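Local coordinates for protein class I SAM-dependent methyltransferase (Silicibacter pomeroyi DSS-3, PDB 3CVO) that probably transfers methyl groups from S-adenosylmethionine to a substrate not yet identified, using the Rossmann-like fold of class I methyltransferases, at residues 26-29 with 33-36; 55-60 with 108-113; 113-118 with 142-147; 135-140 with 166-171; 150-155 with 159-164. All coordinates share one frame; numbering follows the deposited sequence.

Interaction 1 of 5, residues 26-29 with 33-36; sequences MAYE and VILE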
# COMPACT_ATOMS: atom_id res chain seq x y z
N MSE A 26 5.14 -9.75 -31.57
CA MSE A 26 6.60 -9.62 -31.62
C MSE A 26 7.19 -9.69 -30.21
O MSE A 26 8.19 -10.36 -30.00
CB MSE A 26 7.02 -8.34 -32.32
CG MSE A 26 6.79 -8.39 -33.82
SE MSE A 26 7.12 -6.66 -34.69
CE MSE A 26 6.57 -7.18 -36.52
N ALA A 27 6.53 -9.04 -29.24
CA ALA A 27 7.02 -8.99 -27.86
C ALA A 27 7.03 -10.40 -27.31
O ALA A 27 7.97 -10.82 -26.64
CB ALA A 27 6.13 -8.08 -26.98
N TYR A 28 5.96 -11.11 -27.59
CA TYR A 28 5.75 -12.47 -27.08
C TYR A 28 6.73 -13.46 -27.73
O TYR A 28 7.18 -14.43 -27.12
CB TYR A 28 4.30 -12.94 -27.32
CG TYR A 28 3.30 -12.42 -26.29
CD1 TYR A 28 3.60 -11.35 -25.46
CD2 TYR A 28 2.08 -13.05 -26.11
CE1 TYR A 28 2.71 -10.92 -24.49
CE2 TYR A 28 1.18 -12.62 -25.15
CZ TYR A 28 1.48 -11.55 -24.34
OH TYR A 28 0.56 -11.09 -23.35
N GLU A 29 7.06 -13.18 -28.99
CA GLU A 29 7.99 -14.02 -29.75
C GLU A 29 9.35 -13.90 -29.12
O GLU A 29 10.06 -14.89 -28.96
CB GLU A 29 8.02 -13.67 -31.24
CG GLU A 29 6.77 -14.19 -31.91
CD GLU A 29 6.66 -13.90 -33.40
OE1 GLU A 29 7.38 -13.02 -33.93
OE2 GLU A 29 5.81 -14.56 -34.05
N VAL A 33 9.43 -15.74 -20.82
CA VAL A 33 8.47 -15.70 -19.71
C VAL A 33 7.55 -14.52 -19.91
O VAL A 33 7.98 -13.39 -20.08
CB VAL A 33 9.16 -15.70 -18.28
CG1 VAL A 33 8.12 -15.74 -17.13
CG2 VAL A 33 10.14 -16.86 -18.17
N ILE A 34 6.25 -14.83 -19.90
CA ILE A 34 5.21 -13.85 -20.16
C ILE A 34 4.26 -13.80 -18.98
O ILE A 34 3.79 -14.80 -18.54
CB ILE A 34 4.36 -14.22 -21.45
CG1 ILE A 34 5.23 -14.18 -22.72
CG2 ILE A 34 3.13 -13.26 -21.59
CD1 ILE A 34 4.73 -15.09 -23.91
N LEU A 35 4.01 -12.59 -18.49
CA LEU A 35 3.03 -12.39 -17.44
C LEU A 35 1.95 -11.49 -18.00
O LEU A 35 2.25 -10.43 -18.54
CB LEU A 35 3.69 -11.74 -16.18
CG LEU A 35 2.73 -11.08 -15.18
CD1 LEU A 35 1.76 -12.17 -14.64
CD2 LEU A 35 3.46 -10.33 -14.03
N GLU A 36 0.70 -11.92 -17.88
CA GLU A 36 -0.43 -11.13 -18.29
C GLU A 36 -1.34 -10.82 -17.14
O GLU A 36 -1.59 -11.62 -16.23
CB GLU A 36 -1.26 -11.85 -19.37
CG GLU A 36 -0.55 -12.39 -20.55
CD GLU A 36 -1.53 -12.98 -21.54
OE1 GLU A 36 -2.39 -13.80 -21.10
OE2 GLU A 36 -1.48 -12.61 -22.76
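Two first torsions bring phenol and carboxylate together: in both Tyr-28 (chi1 -81°) and Glu-36 (chi1 -50°), CG is anti to the carbonyl carbon and beside the backbone N, and Glu-36 then runs extended toward the ring. Tyr-28 OH donates to Glu-36 OE2 over 2.6 Å, using the anti lone pair of that oxygen. OE2 stands at the edge of the phenol ring, in its plane, while the carboxylate is turned 53° from it. Ile-34 covers one face of the same ring. Its CG2 makes a CH-pi contact 4.0 Å from the centroid of the Tyr-28 ring, and its CD1 lies toward the rim, 3.9 Å from Tyr-28 CG. The buried carboxylate of Glu-36 has further hydroxyl partners: Ser-42 OG at OE2, and Thr-43 OG1 and Ser-56 OG at OE1. These bonds hold the carboxylate in its rotation. Helix 18-30 is thereby pinned to strand 33-37, the first strand of the Rossmann-like sheet, which runs into a glycine-rich turn that probably corresponds to the first conserved motif of class I methyltransferases. Tyr-28 also packs on Val-125 and Leu-127 of strand 125-128 and on Ala-46 of helix 41-47.

Interaction 2 of 5, residues 55-60 with 108-113; sequences TSVESD and PDYPLA. With EDO (1,2-ethanediol), chain P; EDO (1,2-ethanediol), chain O.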
# COMPACT_ATOMS: atom_id res chain seq x y z
N THR A 55 1.75 -16.90 -17.55
CA THR A 55 0.90 -16.75 -16.39
C THR A 55 -0.03 -15.60 -16.66
O THR A 55 0.38 -14.53 -17.10
CB THR A 55 1.69 -16.49 -15.05
OG1 THR A 55 2.72 -17.47 -14.91
CG2 THR A 55 0.75 -16.58 -13.84
N SER A 56 -1.31 -15.86 -16.46
CA SER A 56 -2.35 -14.87 -16.72
C SER A 56 -3.26 -14.73 -15.51
O SER A 56 -3.91 -15.67 -15.08
CB SER A 56 -3.19 -15.27 -17.95
OG SER A 56 -2.34 -15.57 -19.06
N VAL A 57 -3.25 -13.54 -14.95
CA VAL A 57 -4.02 -13.19 -13.77
C VAL A 57 -5.40 -12.77 -14.22
O VAL A 57 -5.59 -11.94 -15.10
CB VAL A 57 -3.31 -12.01 -12.95
CG1 VAL A 57 -4.23 -11.48 -11.78
CG2 VAL A 57 -1.91 -12.45 -12.49
N GLU A 58 -6.40 -13.36 -13.61
CA GLU A 58 -7.77 -13.15 -14.08
C GLU A 58 -8.77 -13.02 -12.91
O GLU A 58 -8.81 -13.88 -12.06
CB GLU A 58 -8.17 -14.35 -14.97
CG GLU A 58 -9.60 -14.33 -15.53
CD GLU A 58 -9.91 -13.04 -16.30
OE1 GLU A 58 -9.18 -12.78 -17.27
OE2 GLU A 58 -10.82 -12.30 -15.87
N SER A 59 -9.59 -11.97 -12.95
CA SER A 59 -10.55 -11.69 -11.87
C SER A 59 -11.92 -12.38 -12.06
O SER A 59 -12.64 -12.59 -11.09
CB SER A 59 -10.77 -10.16 -11.72
OG SER A 59 -11.16 -9.57 -12.94
N ASP A 60 -12.26 -12.73 -13.30
CA ASP A 60 -13.58 -13.31 -13.65
C ASP A 60 -13.44 -14.83 -13.58
O ASP A 60 -12.85 -15.44 -14.45
CB ASP A 60 -14.01 -12.82 -15.04
CG ASP A 60 -15.39 -13.32 -15.48
OD1 ASP A 60 -15.86 -14.39 -15.06
OD2 ASP A 60 -16.01 -12.62 -16.30
N PRO A 108 -5.40 -5.63 -3.48
CA PRO A 108 -3.98 -5.61 -3.80
C PRO A 108 -3.43 -6.93 -4.30
O PRO A 108 -2.41 -6.97 -4.98
CB PRO A 108 -3.35 -5.17 -2.47
CG PRO A 108 -4.47 -4.44 -1.76
CD PRO A 108 -5.63 -5.28 -2.05
N ASP A 109 -4.15 -8.00 -4.02
CA ASP A 109 -3.72 -9.34 -4.47
C ASP A 109 -3.66 -9.39 -5.97
O ASP A 109 -2.88 -10.14 -6.52
CB ASP A 109 -4.72 -10.41 -4.07
CG ASP A 109 -4.76 -10.69 -2.58
OD1 ASP A 109 -4.00 -10.11 -1.79
OD2 ASP A 109 -5.63 -11.50 -2.20
N TYR A 110 -4.53 -8.63 -6.63
CA TYR A 110 -4.63 -8.70 -8.11
C TYR A 110 -3.32 -8.20 -8.74
O TYR A 110 -2.65 -8.97 -9.46
CB TYR A 110 -5.85 -7.99 -8.63
CG TYR A 110 -6.07 -8.10 -10.09
CD1 TYR A 110 -5.34 -7.29 -10.98
CD2 TYR A 110 -6.98 -8.98 -10.62
CE1 TYR A 110 -5.52 -7.39 -12.32
CE2 TYR A 110 -7.19 -9.04 -11.95
CZ TYR A 110 -6.46 -8.25 -12.82
OH TYR A 110 -6.68 -8.32 -14.18
N PRO A 111 -2.92 -6.94 -8.45
CA PRO A 111 -1.63 -6.53 -9.00
C PRO A 111 -0.44 -7.27 -8.41
O PRO A 111 0.56 -7.51 -9.12
CB PRO A 111 -1.58 -5.01 -8.68
CG PRO A 111 -2.52 -4.78 -7.64
CD PRO A 111 -3.64 -5.82 -7.81
N LEU A 112 -0.50 -7.60 -7.10
CA LEU A 112 0.72 -7.97 -6.38
C LEU A 112 0.99 -9.47 -6.14
O LEU A 112 2.14 -9.85 -6.00
CB LEU A 112 0.77 -7.26 -5.01
CG LEU A 112 1.05 -5.75 -5.08
CD1 LEU A 112 0.68 -5.01 -3.75
CD2 LEU A 112 2.52 -5.50 -5.48
N ALA A 113 -0.03 -10.29 -6.00
CA ALA A 113 0.18 -11.66 -5.50
C ALA A 113 1.08 -12.50 -6.42
O ALA A 113 1.87 -13.34 -5.95
CB ALA A 113 -1.20 -12.40 -5.27
C1 EDO P . -18.66 -14.08 -19.53
O1 EDO P . -17.74 -14.34 -20.59
C2 EDO P . -17.89 -13.51 -18.35
O2 EDO P . -18.01 -14.39 -17.22
C1 EDO O . 4.30 -19.90 -11.71
O1 EDO O . 5.16 -19.23 -12.66
C2 EDO O . 2.83 -19.52 -11.93
O2 EDO O . 2.51 -19.60 -13.34
O HOH W 1 -8.93 -9.51 -14.94
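Tyr-110 reaches from helix 109-112 across to Val-57 of strand 53-58 and Ser-59 just past its end. Its CB leads into the ring with CG anti to the backbone N (chi1 -176°), which carries the phenol to Val-57 and Ser-59. On the CD2 side of the ring, CD2 lies near both Val-57 CG1 and Ser-59 CB. One atom farther out, Tyr-110 CE2 is 3.8 Å from Ser-59 CB and also meets Val-57 CG1. That methyl, which CZ approaches too, sits over the centre of the ring, 3.9 Å from the Tyr-110 centroid and only 13° off the normal, a well-centred CH-pi contact. On the other side, CE1 meets Cys-136 of helix 133-143. The tip is polar. Tyr-110 OH is 2.7 Å from a water, and that water accepts from Ser-59 N at 3.2 Å, joining the helix to the residue after the strand. The hydroxyl is bonded to Arg-131 N as well, and Ser-59 OG is taken up by Gly-96 O. Just beyond, Asp-60 N donates to Glu-58 OE2 at 3.0 Å, using the anti lone pair of OE2, and Glu-58 OE1 is bonded to Ser-39 OG. Asp-60 itself caps helix 61-73 by accepting from Trp-63 N. Glu-58 occupies the place where class I methyltransferases commonly carry the acidic residue that grips the cofactor ribose, so a similar role is possible. Helix 109-112 is wedged between strand 53-58 and helix 133-143, while Met-193 of the second subunit packs on Asp-109 and Leu-112.

Interaction 3 of 5, residues 113-118 with 142-147; sequences AVWRTE and FSITRP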
# COMPACT_ATOMS: atom_id res chain seq x y z
N ALA A 113 -0.03 -10.29 -6.00
CA ALA A 113 0.18 -11.66 -5.50
C ALA A 113 1.08 -12.50 -6.42
O ALA A 113 1.87 -13.34 -5.95
CB ALA A 113 -1.20 -12.40 -5.27
N VAL A 114 0.92 -12.31 -7.72
CA VAL A 114 1.64 -13.13 -8.72
C VAL A 114 3.14 -12.98 -8.56
O VAL A 114 3.91 -13.92 -8.81
CB VAL A 114 1.17 -12.81 -10.19
CG1 VAL A 114 1.45 -11.35 -10.58
CG2 VAL A 114 1.75 -13.84 -11.20
N TRP A 115 3.57 -11.82 -8.06
CA TRP A 115 5.02 -11.58 -7.84
C TRP A 115 5.60 -12.44 -6.70
O TRP A 115 6.81 -12.56 -6.55
CB TRP A 115 5.31 -10.07 -7.65
CG TRP A 115 5.01 -9.35 -8.91
CD1 TRP A 115 3.82 -8.79 -9.27
CD2 TRP A 115 5.90 -9.18 -10.01
NE1 TRP A 115 3.95 -8.23 -10.52
CE2 TRP A 115 5.20 -8.49 -11.01
CE3 TRP A 115 7.22 -9.58 -10.26
CZ2 TRP A 115 5.76 -8.18 -12.23
CZ3 TRP A 115 7.80 -9.23 -11.47
CH2 TRP A 115 7.07 -8.54 -12.44
N ARG A 116 4.73 -13.04 -5.91
CA ARG A 116 5.14 -13.86 -4.75
C ARG A 116 4.77 -15.32 -4.97
O ARG A 116 4.84 -16.12 -4.05
CB ARG A 116 4.48 -13.40 -3.43
CG ARG A 116 4.61 -11.93 -3.08
CD ARG A 116 6.02 -11.52 -3.21
NE ARG A 116 6.87 -12.16 -2.22
CZ ARG A 116 8.19 -12.02 -2.16
NH1 ARG A 116 8.86 -11.23 -3.02
NH2 ARG A 116 8.86 -12.67 -1.22
N THR A 117 4.33 -15.64 -6.16
CA THR A 117 3.81 -16.97 -6.43
C THR A 117 4.88 -18.02 -6.25
O THR A 117 6.06 -17.80 -6.54
CB THR A 117 3.15 -17.10 -7.86
OG1 THR A 117 2.47 -18.36 -7.96
CG2 THR A 117 4.16 -16.98 -8.96
N GLU A 118 4.47 -19.15 -5.69
CA GLU A 118 5.32 -20.34 -5.70
C GLU A 118 5.47 -20.68 -7.16
O GLU A 118 4.48 -20.65 -7.93
CB GLU A 118 4.72 -21.52 -4.91
N PHE A 142 8.00 -1.83 -9.46
CA PHE A 142 8.61 -1.89 -8.13
C PHE A 142 9.07 -3.31 -7.77
O PHE A 142 9.87 -3.47 -6.88
CB PHE A 142 7.65 -1.39 -7.06
CG PHE A 142 7.29 0.04 -7.21
CD1 PHE A 142 8.25 0.98 -7.43
CD2 PHE A 142 5.98 0.44 -7.07
CE1 PHE A 142 7.92 2.29 -7.57
CE2 PHE A 142 5.65 1.75 -7.16
CZ PHE A 142 6.63 2.68 -7.43
N SER A 143 8.61 -4.31 -8.52
CA SER A 143 8.82 -5.74 -8.13
C SER A 143 9.92 -6.46 -8.94
O SER A 143 10.50 -7.46 -8.51
CB SER A 143 7.53 -6.53 -8.23
OG SER A 143 6.53 -6.08 -7.32
N ILE A 144 10.15 -5.95 -10.12
CA ILE A 144 11.13 -6.54 -11.05
C ILE A 144 12.52 -6.32 -10.47
O ILE A 144 12.74 -5.39 -9.70
CB ILE A 144 11.05 -5.97 -12.49
CG1 ILE A 144 11.22 -4.43 -12.54
CG2 ILE A 144 9.72 -6.41 -13.23
CD1 ILE A 144 11.35 -3.85 -13.94
N THR A 145 13.43 -7.23 -10.84
CA THR A 145 14.86 -7.14 -10.48
C THR A 145 15.79 -7.01 -11.66
O THR A 145 16.98 -6.79 -11.48
CB THR A 145 15.29 -8.32 -9.57
OG1 THR A 145 14.97 -9.57 -10.20
CG2 THR A 145 14.55 -8.22 -8.21
N ARG A 146 15.23 -7.10 -12.85
CA ARG A 146 15.91 -6.75 -14.11
C ARG A 146 14.88 -6.12 -15.09
O ARG A 146 13.67 -6.23 -14.88
CB ARG A 146 16.56 -8.01 -14.69
CG ARG A 146 15.59 -9.10 -15.06
CD ARG A 146 16.36 -10.29 -15.71
NE ARG A 146 15.48 -11.44 -15.93
CZ ARG A 146 14.62 -11.56 -16.93
NH1 ARG A 146 14.50 -10.61 -17.85
NH2 ARG A 146 13.88 -12.63 -17.02
N PRO A 147 15.35 -5.43 -16.14
CA PRO A 147 14.44 -4.73 -17.04
C PRO A 147 13.48 -5.66 -17.74
O PRO A 147 13.81 -6.81 -18.05
CB PRO A 147 15.37 -4.08 -18.06
CG PRO A 147 16.62 -3.90 -17.32
CD PRO A 147 16.76 -5.10 -16.44
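Trp-115 gives the contact the largest share of its surface, and Ser-143, the last residue of helix 133-143, and Ile-144 just after it supply the rest. The indole carries one face to Ser-143. CB of that serine stands 3.5 Å above the ring plane, displaced toward the rim, and is 3.6 Å from Trp-115 CD2, close enough for a CH-pi contact with the six-membered ring. Ser-143 OG lies anti to its carbonyl carbon (chi1 -64°), a setting from which it bonds back to Ala-139 O within the helix, while the methylene is what the indole meets. Ile-144, the first residue to leave helical geometry, runs beside the indole and points the same way; its CG2 approaches the far end of the ring, 3.5 Å from Trp-115 CH2. On the five-membered ring, NE1 is bonded to Tyr-37 OH. Replacing the tryptophan with an alanine is likely to uncover the Ser-143 methylene and Ile-144 CG2, and to leave Tyr-37 OH without its N-H partner. The loop after helix 109-112 is thus laid against the helix end mainly by carbon contacts, and the polar atoms involved, Trp-115 NE1 and Ser-143 OG, find their bonds elsewhere in the chain.

Interaction 4 of 5, residues 135-140 with 166-171; sequences GCALAT and EFLGAP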
# COMPACT_ATOMS: atom_id res chain seq x y z
N GLY A 135 -2.17 0.09 -11.15
CA GLY A 135 -1.62 -0.66 -10.04
C GLY A 135 -0.70 -1.79 -10.51
O GLY A 135 0.34 -2.03 -9.92
N CYS A 136 -1.10 -2.45 -11.58
CA CYS A 136 -0.35 -3.58 -12.14
C CYS A 136 0.95 -3.05 -12.77
O CYS A 136 2.03 -3.68 -12.67
CB CYS A 136 -1.13 -4.30 -13.20
SG CYS A 136 -2.62 -5.16 -12.61
N ALA A 137 0.86 -1.89 -13.38
CA ALA A 137 2.03 -1.31 -14.01
C ALA A 137 3.09 -0.94 -12.98
O ALA A 137 4.31 -1.23 -13.13
CB ALA A 137 1.65 -0.08 -14.89
N LEU A 138 2.62 -0.31 -11.91
CA LEU A 138 3.50 0.06 -10.76
C LEU A 138 4.03 -1.15 -10.02
O LEU A 138 5.18 -1.16 -9.66
CB LEU A 138 2.81 1.05 -9.80
CG LEU A 138 2.45 2.41 -10.42
CD1 LEU A 138 1.87 3.29 -9.26
CD2 LEU A 138 3.57 3.06 -11.16
N ALA A 139 3.19 -2.15 -9.81
CA ALA A 139 3.59 -3.39 -9.18
C ALA A 139 4.78 -4.00 -9.93
O ALA A 139 5.75 -4.39 -9.32
CB ALA A 139 2.43 -4.36 -9.11
N THR A 140 4.74 -3.93 -11.26
CA THR A 140 5.79 -4.49 -12.08
C THR A 140 7.05 -3.67 -11.84
O THR A 140 8.10 -4.22 -11.55
CB THR A 140 5.40 -4.47 -13.57
OG1 THR A 140 4.24 -5.28 -13.74
CG2 THR A 140 6.54 -4.96 -14.48
N GLU A 166 5.91 8.28 -14.52
CA GLU A 166 6.86 8.70 -13.48
C GLU A 166 7.83 7.56 -13.17
O GLU A 166 9.04 7.76 -12.92
CB GLU A 166 6.18 9.11 -12.18
CG GLU A 166 7.21 9.48 -11.13
CD GLU A 166 6.67 9.93 -9.79
OE1 GLU A 166 5.44 9.93 -9.60
OE2 GLU A 166 7.54 10.27 -8.92
N PHE A 167 7.29 6.35 -13.20
CA PHE A 167 8.07 5.16 -12.85
C PHE A 167 8.45 4.24 -14.01
O PHE A 167 9.44 3.52 -13.93
CB PHE A 167 7.36 4.38 -11.76
CG PHE A 167 7.23 5.16 -10.48
CD1 PHE A 167 8.35 5.44 -9.71
CD2 PHE A 167 6.01 5.63 -10.08
CE1 PHE A 167 8.26 6.18 -8.54
CE2 PHE A 167 5.88 6.33 -8.90
CZ PHE A 167 7.01 6.61 -8.12
N LEU A 168 7.65 4.26 -15.08
CA LEU A 168 7.85 3.36 -16.22
C LEU A 168 8.62 4.05 -17.34
O LEU A 168 9.13 3.41 -18.28
CB LEU A 168 6.49 2.79 -16.72
CG LEU A 168 6.09 1.55 -15.92
CD1 LEU A 168 5.66 1.87 -14.47
CD2 LEU A 168 4.92 0.82 -16.67
N GLY A 169 8.68 5.36 -17.21
CA GLY A 169 9.22 6.23 -18.22
C GLY A 169 8.28 6.52 -19.39
O GLY A 169 7.12 6.21 -19.34
N ALA A 170 8.83 7.09 -20.44
CA ALA A 170 8.05 7.49 -21.64
C ALA A 170 7.70 6.27 -22.47
O ALA A 170 8.56 5.44 -22.75
CB ALA A 170 8.83 8.51 -22.50
N PRO A 171 6.43 6.13 -22.89
CA PRO A 171 6.18 4.96 -23.72
C PRO A 171 6.40 5.18 -25.18
O PRO A 171 6.36 6.32 -25.65
CB PRO A 171 4.69 4.73 -23.50
CG PRO A 171 4.17 6.12 -23.45
CD PRO A 171 5.19 6.88 -22.63
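Leu-168 and Phe-167 of the short helix 165-168 pack against Ala-137 and Leu-138 of helix 133-143, the connecting helix of a beta-alpha-beta crossover between strands 125-128 and 148-152 in the Rossmann-like sheet. The first shell is wholly aliphatic and aromatic on the side-chain level. Leu-168 splays its two methyls over Ala-137: CD2 lies 3.8 Å from Ala-137 CB, and CD1 settles 3.6 Å from Ala-137 O. Leu-138, whose CG is anti to the carbonyl carbon (chi1 -62°), sends CD2 to meet Phe-167 CD2 at 3.7 Å, and the same methyl approaches Leu-168 CD1 at 4.1 Å. In the next shell, Leu-168 rests on Leu-150, Phe-180 and Val-182, so helix 165-168 is held against the strands as well as the helix. With an alanine at Leu-168 both methyls are gone, which is likely to open a gap between Ala-137 and the side chains of Leu-150 and Phe-180. Phe-167 pairs edge-to-face with Phe-142, and the CG of Glu-166 lies over one face of its ring. Gly-169, the first residue past the helix, has positive phi and turns the chain toward strand 172-174. Within helix 133-143, Cys-136 O is gripped twice: Thr-140 OG1 donates to it over 2.9 Å, coming from the face of the carbonyl plane opposite to Thr-140 N.

Interaction 5 of 5, residues 150-155 with 159-164; sequences LLFDDY and RWQHQV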
# COMPACT_ATOMS: atom_id res chain seq x y z
N LEU A 150 6.96 -3.74 -20.82
CA LEU A 150 5.55 -3.68 -20.38
C LEU A 150 4.70 -3.10 -21.47
O LEU A 150 4.97 -2.06 -22.05
CB LEU A 150 5.40 -2.92 -19.04
CG LEU A 150 3.98 -3.02 -18.46
CD1 LEU A 150 4.02 -3.17 -16.93
CD2 LEU A 150 3.09 -1.86 -18.85
N LEU A 151 3.65 -3.84 -21.81
CA LEU A 151 2.68 -3.40 -22.80
C LEU A 151 1.39 -3.05 -22.07
O LEU A 151 0.85 -3.85 -21.31
CB LEU A 151 2.41 -4.51 -23.83
CG LEU A 151 3.59 -5.13 -24.58
CD1 LEU A 151 3.15 -6.30 -25.46
CD2 LEU A 151 4.38 -4.04 -25.36
N PHE A 152 0.94 -1.84 -22.25
CA PHE A 152 -0.22 -1.34 -21.51
C PHE A 152 -1.29 -1.02 -22.58
O PHE A 152 -1.19 -0.05 -23.34
CB PHE A 152 0.21 -0.10 -20.73
CG PHE A 152 -0.76 0.41 -19.67
CD1 PHE A 152 -2.10 0.53 -19.92
CD2 PHE A 152 -0.29 0.82 -18.43
CE1 PHE A 152 -2.97 1.05 -18.97
CE2 PHE A 152 -1.14 1.34 -17.47
CZ PHE A 152 -2.50 1.44 -17.75
N ASP A 153 -2.32 -1.85 -22.62
CA ASP A 153 -3.37 -1.66 -23.61
C ASP A 153 -4.37 -0.57 -23.22
O ASP A 153 -4.63 -0.35 -22.03
CB ASP A 153 -4.10 -2.95 -23.90
CG ASP A 153 -4.78 -2.95 -25.26
OD1 ASP A 153 -4.47 -2.09 -26.16
OD2 ASP A 153 -5.64 -3.83 -25.45
N ASP A 154 -4.87 0.11 -24.25
CA ASP A 154 -5.88 1.16 -24.07
C ASP A 154 -5.32 2.25 -23.21
O ASP A 154 -5.99 2.78 -22.35
CB ASP A 154 -7.10 0.60 -23.32
CG ASP A 154 -7.67 -0.61 -24.00
OD1 ASP A 154 -8.24 -0.41 -25.10
OD2 ASP A 154 -7.51 -1.76 -23.47
N TYR A 155 -4.05 2.53 -23.43
CA TYR A 155 -3.31 3.51 -22.61
C TYR A 155 -3.80 4.96 -22.76
O TYR A 155 -3.82 5.72 -21.80
CB TYR A 155 -1.82 3.44 -22.91
CG TYR A 155 -0.98 4.33 -21.99
CD1 TYR A 155 -0.82 4.06 -20.64
CD2 TYR A 155 -0.33 5.43 -22.50
CE1 TYR A 155 -0.06 4.87 -19.83
CE2 TYR A 155 0.45 6.23 -21.71
CZ TYR A 155 0.58 5.96 -20.38
OH TYR A 155 1.39 6.78 -19.61
N ARG A 159 -6.47 9.64 -18.23
CA ARG A 159 -5.42 10.62 -17.93
C ARG A 159 -4.86 10.37 -16.54
O ARG A 159 -3.89 10.99 -16.11
CB ARG A 159 -5.98 12.04 -17.99
N TRP A 160 -5.54 9.46 -15.85
CA TRP A 160 -5.20 9.02 -14.47
C TRP A 160 -4.08 8.04 -14.66
O TRP A 160 -3.31 7.69 -13.74
CB TRP A 160 -6.43 8.40 -13.75
CG TRP A 160 -6.25 7.04 -13.05
CD1 TRP A 160 -6.36 5.80 -13.63
CD2 TRP A 160 -5.98 6.79 -11.65
NE1 TRP A 160 -6.17 4.80 -12.69
CE2 TRP A 160 -5.93 5.38 -11.47
CE3 TRP A 160 -5.78 7.62 -10.53
CZ2 TRP A 160 -5.68 4.79 -10.22
CZ3 TRP A 160 -5.53 7.01 -9.28
CH2 TRP A 160 -5.50 5.62 -9.14
N GLN A 161 -3.96 7.65 -15.92
CA GLN A 161 -3.07 6.58 -16.30
C GLN A 161 -1.65 7.16 -16.43
O GLN A 161 -0.67 6.45 -16.22
CB GLN A 161 -3.57 5.82 -17.55
CG GLN A 161 -4.75 4.93 -17.11
CD GLN A 161 -5.36 4.05 -18.18
OE1 GLN A 161 -5.14 4.26 -19.38
NE2 GLN A 161 -6.18 3.07 -17.74
N HIS A 162 -1.53 8.44 -16.74
CA HIS A 162 -0.24 8.89 -17.22
C HIS A 162 0.79 9.11 -16.09
O HIS A 162 1.95 9.40 -16.36
CB HIS A 162 -0.42 10.05 -18.16
CG HIS A 162 -1.03 9.65 -19.47
ND1 HIS A 162 -2.40 9.53 -19.65
CD2 HIS A 162 -0.46 9.31 -20.65
CE1 HIS A 162 -2.64 9.14 -20.89
NE2 HIS A 162 -1.49 9.01 -21.52
N GLN A 163 0.33 8.86 -14.85
CA GLN A 163 1.11 8.83 -13.53
C GLN A 163 2.04 7.55 -13.50
O GLN A 163 2.93 7.34 -12.68
CB GLN A 163 0.14 8.80 -12.32
CG GLN A 163 -0.33 7.39 -11.88
CD GLN A 163 -1.40 7.37 -10.75
OE1 GLN A 163 -1.08 7.23 -9.56
NE2 GLN A 163 -2.66 7.50 -11.14
N VAL A 164 1.75 6.72 -14.47
CA VAL A 164 2.55 5.54 -14.84
C VAL A 164 3.97 5.99 -15.27
O VAL A 164 4.96 5.34 -14.99
CB VAL A 164 1.79 4.80 -16.04
CG1 VAL A 164 2.58 3.70 -16.64
CG2 VAL A 164 0.42 4.29 -15.54
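Gln-161 opens the contact, its extended chain packing its end on the ring of Phe-152. His-162 follows and crosses Tyr-155 obliquely: the ring centroids are 4.5 Å apart, the planes inclined at 59°, and His-162 CD2 is 3.4 Å from Tyr-155 CE2. The tyrosine is brought there by CG lying anti to the backbone N (chi1 -174°), which also sets its CD1 3.7 Å above the centre of the Phe-152 ring. Gln-163 turns the other way and braces the loop itself, NE2 donating to Trp-160 O at 2.7 Å, nearly straight and in the carbonyl plane. Val-164 comes last, with CB at the edge of the Tyr-155 ring, 4.1 Å from Tyr-155 OH. That hydroxyl is bonded to Glu-165 OE2, just past the loop, and Phe-180 meets the ring edge-to-face. Strand 148-152 and its following loop are thus folded together round the aromatic side chains Phe-152 and Tyr-155. It is a mixed contact of aromatic, aliphatic and polar side chains, in which the phenol oxygen is paired to a carboxylate, that of Glu-165 at the start of helix 165-168.

From the N terminus, interaction 1 closes a short loop between helix 18-30 and strand 33-37. Interaction 2 then spans 48 residues, bringing helix 109-112 back to strand 53-58; Glu-36 N and Thr-55 O, 2.7 Å apart, connect the two contacts across these neighbouring strands. Interaction 3 starts at Ala-113, where interaction 2 ends, and carries the following loop to the end of helix 133-143. Interaction 4 crosses it, since residues 135-140 precede 142-147 but pair beyond them with 166-171. Interaction 5, a local closure after strand 148-152, is nested inside interaction 4, their centres about 8 Å apart. Together they join both halves of the sheet to its covering helices, while interactions 2 and 3 also border the second subunit.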